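Hydrogenase maturation factor (Thermoanaerobacter tengcongensis, PDB 3VTH) probably transfers the carbamoyl group of carbamoyl phosphate, with use of ATP, to the C-terminal cysteine of HypE during maturation of [NiFe]-hydrogenases. Local coordinates at residues Asp507-Gly510 with Asn516-Gly519. Sequence-based numbering, arbitrary orientation.
With FE (Fe (III) ion), chain I; AP2 (phosphomethylphosphonic acid adenosyl ester), chain H.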
ATOM      1  N   ASP A 507       1.662   6.651 -17.037  1.00 23.45           N
ATOM      2  CA  ASP A 507       0.441   6.066 -16.449  1.00 25.03           C
ATOM      3  C   ASP A 507      -0.710   6.061 -17.448  1.00 25.89           C
ATOM      4  O   ASP A 507      -0.478   6.251 -18.646  1.00 24.99           O
ATOM      5  CB  ASP A 507       0.056   6.709 -15.089  1.00 25.21           C
ATOM      6  CG  ASP A 507      -0.373   8.177 -15.183  1.00 27.73           C
ATOM      7  OD1 ASP A 507      -0.572   8.745 -16.293  1.00 28.61           O
ATOM      8  OD2 ASP A 507      -0.518   8.792 -14.099  1.00 25.96           O
ATOM      9  N   GLY A 508      -1.933   5.817 -16.969  1.00 26.89           N
ATOM     10  CA  GLY A 508      -3.115   5.776 -17.837  1.00 28.63           C
ATOM     11  C   GLY A 508      -3.738   7.130 -18.156  1.00 30.10           C
ATOM     12  O   GLY A 508      -3.890   7.508 -19.334  1.00 29.85           O
ATOM     13  N   THR A 509      -4.149   7.863 -17.121  1.00 30.74           N
ATOM     14  CA  THR A 509      -4.801   9.147 -17.333  1.00 33.24           C
ATOM     15  C   THR A 509      -4.528  10.084 -16.185  1.00 32.63           C
ATOM     16  O   THR A 509      -4.767   9.755 -15.032  1.00 33.71           O
ATOM     17  CB  THR A 509      -6.355   9.037 -17.422  1.00 34.53           C
ATOM     18  OG1 THR A 509      -6.846   8.301 -16.290  1.00 38.60           O
ATOM     19  CG2 THR A 509      -6.788   8.330 -18.679  1.00 37.22           C
ATOM     20  N   GLY A 510      -4.051  11.264 -16.510  1.00 31.92           N
ATOM     21  CA  GLY A 510      -3.935  12.321 -15.529  1.00 30.56           C
ATOM     22  C   GLY A 510      -4.268  13.567 -16.295  1.00 30.19           C
ATOM     23  O   GLY A 510      -4.019  13.645 -17.499  1.00 30.30           O
ATOM     24  N   ASN A 516      -5.606  18.362 -22.206  1.00 28.76           N
ATOM     25  CA  ASN A 516      -5.522  17.002 -22.724  1.00 27.79           C
ATOM     26  C   ASN A 516      -5.169  16.040 -21.622  1.00 26.20           C
ATOM     27  O   ASN A 516      -4.788  16.457 -20.526  1.00 25.48           O
ATOM     28  CB  ASN A 516      -4.523  16.916 -23.885  1.00 28.16           C
ATOM     29  CG  ASN A 516      -4.958  17.747 -25.093  1.00 30.49           C
ATOM     30  OD1 ASN A 516      -6.143  17.817 -25.421  1.00 31.07           O
ATOM     31  ND2 ASN A 516      -3.994  18.397 -25.748  1.00 32.16           N
ATOM     32  N   VAL A 517      -5.318  14.751 -21.904  1.00 25.57           N
ATOM     33  CA  VAL A 517      -4.938  13.707 -20.970  1.00 25.29           C
ATOM     34  C   VAL A 517      -3.445  13.419 -21.120  1.00 24.54           C
ATOM     35  O   VAL A 517      -2.955  13.257 -22.250  1.00 24.88           O
ATOM     36  CB  VAL A 517      -5.748  12.426 -21.242  1.00 25.53           C
ATOM     37  CG1 VAL A 517      -5.217  11.244 -20.423  1.00 25.88           C
ATOM     38  CG2 VAL A 517      -7.250  12.675 -20.974  1.00 28.10           C
ATOM     39  N   TRP A 518      -2.731  13.375 -19.993  1.00 23.03           N
ATOM     40  CA  TRP A 518      -1.293  13.112 -19.966  1.00 22.74           C
ATOM     41  C   TRP A 518      -1.056  11.733 -19.361  1.00 22.55           C
ATOM     42  O   TRP A 518      -1.987  11.129 -18.811  1.00 23.63           O
ATOM     43  CB  TRP A 518      -0.576  14.162 -19.120  1.00 22.64           C
ATOM     44  CG  TRP A 518      -0.476  15.538 -19.721  1.00 23.59           C
ATOM     45  CD1 TRP A 518      -1.132  16.021 -20.832  1.00 24.40           C
ATOM     46  CD2 TRP A 518       0.295  16.637 -19.202  1.00 23.72           C
ATOM     47  NE1 TRP A 518      -0.801  17.343 -21.032  1.00 24.71           N
ATOM     48  CE2 TRP A 518       0.078  17.742 -20.057  1.00 24.74           C
ATOM     49  CE3 TRP A 518       1.160  16.785 -18.106  1.00 24.29           C
ATOM     50  CZ2 TRP A 518       0.689  18.997 -19.845  1.00 26.47           C
ATOM     51  CZ3 TRP A 518       1.776  18.027 -17.898  1.00 24.00           C
ATOM     52  CH2 TRP A 518       1.538  19.112 -18.770  1.00 25.78           C
ATOM     53  N   GLY A 519       0.172  11.232 -19.426  1.00 21.68           N
ATOM     54  CA  GLY A 519       0.424   9.840 -18.990  1.00 21.88           C
ATOM     55  C   GLY A 519       1.596   9.165 -19.675  1.00 22.14           C
ATOM     56  O   GLY A 519       1.872   7.989 -19.441  1.00 22.02           O
TER
HETATM   57 FE    FE I 807      -1.408   8.402 -12.224  1.00 27.79          FE
HETATM   58  PB  AP2 H 806      -4.058   7.134 -13.630  1.00 38.84           P
HETATM   59  O1B AP2 H 806      -3.718   6.441 -14.926  1.00 38.10           O
HETATM   60  O2B AP2 H 806      -3.108   8.197 -13.171  1.00 34.03           O
HETATM   61  O3B AP2 H 806      -5.517   7.512 -13.560  1.00 40.69           O
HETATM   62  C3A AP2 H 806      -3.904   5.792 -12.422  1.00 34.10           C
HETATM   63  PA  AP2 H 806      -2.217   5.167 -12.172  1.00 34.45           P
HETATM   64  O1A AP2 H 806      -2.424   4.272 -10.958  1.00 30.12           O
HETATM   65  O2A AP2 H 806      -1.119   6.202 -12.155  1.00 29.34           O
HETATM   66  O5' AP2 H 806      -1.922   4.262 -13.482  1.00 34.22           O
HETATM   67  C5' AP2 H 806      -2.649   3.048 -13.621  1.00 36.48           C
HETATM   68  C4' AP2 H 806      -2.455   2.629 -15.061  1.00 37.36           C
HETATM   69  O4' AP2 H 806      -1.127   2.136 -15.241  1.00 37.86           O
HETATM   70  C3' AP2 H 806      -3.361   1.481 -15.461  1.00 38.49           C
HETATM   71  O3' AP2 H 806      -4.682   1.951 -15.747  1.00 39.84           O
HETATM   72  C2' AP2 H 806      -2.612   0.962 -16.672  1.00 39.11           C
HETATM   73  O2' AP2 H 806      -2.983   1.795 -17.777  1.00 38.39           O
HETATM   74  C1' AP2 H 806      -1.138   1.165 -16.296  1.00 37.66           C
HETATM   75  N9  AP2 H 806      -0.609  -0.162 -15.865  1.00 37.59           N
HETATM   76  C8  AP2 H 806      -0.990  -0.899 -14.792  1.00 37.42           C
HETATM   77  N7  AP2 H 806      -0.329  -2.087 -14.737  1.00 37.34           N
HETATM   78  C5  AP2 H 806       0.503  -2.127 -15.796  1.00 37.29           C
HETATM   79  C6  AP2 H 806       1.488  -3.092 -16.347  1.00 37.62           C
HETATM   80  N6  AP2 H 806       1.732  -4.278 -15.734  1.00 36.46           N
HETATM   81  N1  AP2 H 806       2.133  -2.742 -17.494  1.00 37.69           N
HETATM   82  C2  AP2 H 806       1.926  -1.560 -18.114  1.00 36.89           C
HETATM   83  N3  AP2 H 806       1.035  -0.645 -17.674  1.00 36.25           N
HETATM   84  C4  AP2 H 806       0.310  -0.870 -16.542  1.00 36.56           C
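A short beta hairpin, strand 509-511 against strand 517-525, meets the iron and nucleotide site of the Kae1-like domain, and Gly510 faces Trp518 in an antiparallel hydrogen-bonded pair. Trp518 N gives a nearly straight bond to Gly510 O, 2.8 Å. The return bond from Gly510 N to Trp518 O is longer, 3.1 Å, and more bent. Before the corner at Gly508, Asp507 N bonds to Gly519 O at 2.8 Å. Asp507 OD1 lies 3.1 Å from Gly519 CA. Beside the pair, CG1 of Val517 rests on CG2 of Thr509, 3.7 Å away.

The residues at the corner, 507-509, also meet the ligands. Asp507 OD2 binds the iron at 2.1 Å, while OD1 is hydrogen-bonded to His484; the two bonds together hold the rotation of the carboxylate. His483, His487 and Asp734 also bind the metal, as do two oxygens of the nucleotide analogue. Thr509 N donates to O1B of the terminal phosphonate of the nucleotide analogue at 2.7 Å. Thr509 OG1 sits between its backbone N and carbonyl carbon, chi1 51°, and from there hydrogen-bonds to O3B of the same phosphonate at 3.1 Å.

The Trp518 side chain touches Phe530 and Tyr538 of strand 530-542, with Arg532 in a cation-pi contact; its NE1 is hydrogen-bonded to Asp514. On the neighbouring strand 591-594, Val594 packs on Val517, and the backbones of Tyr593 and Val517 are hydrogen-bonded.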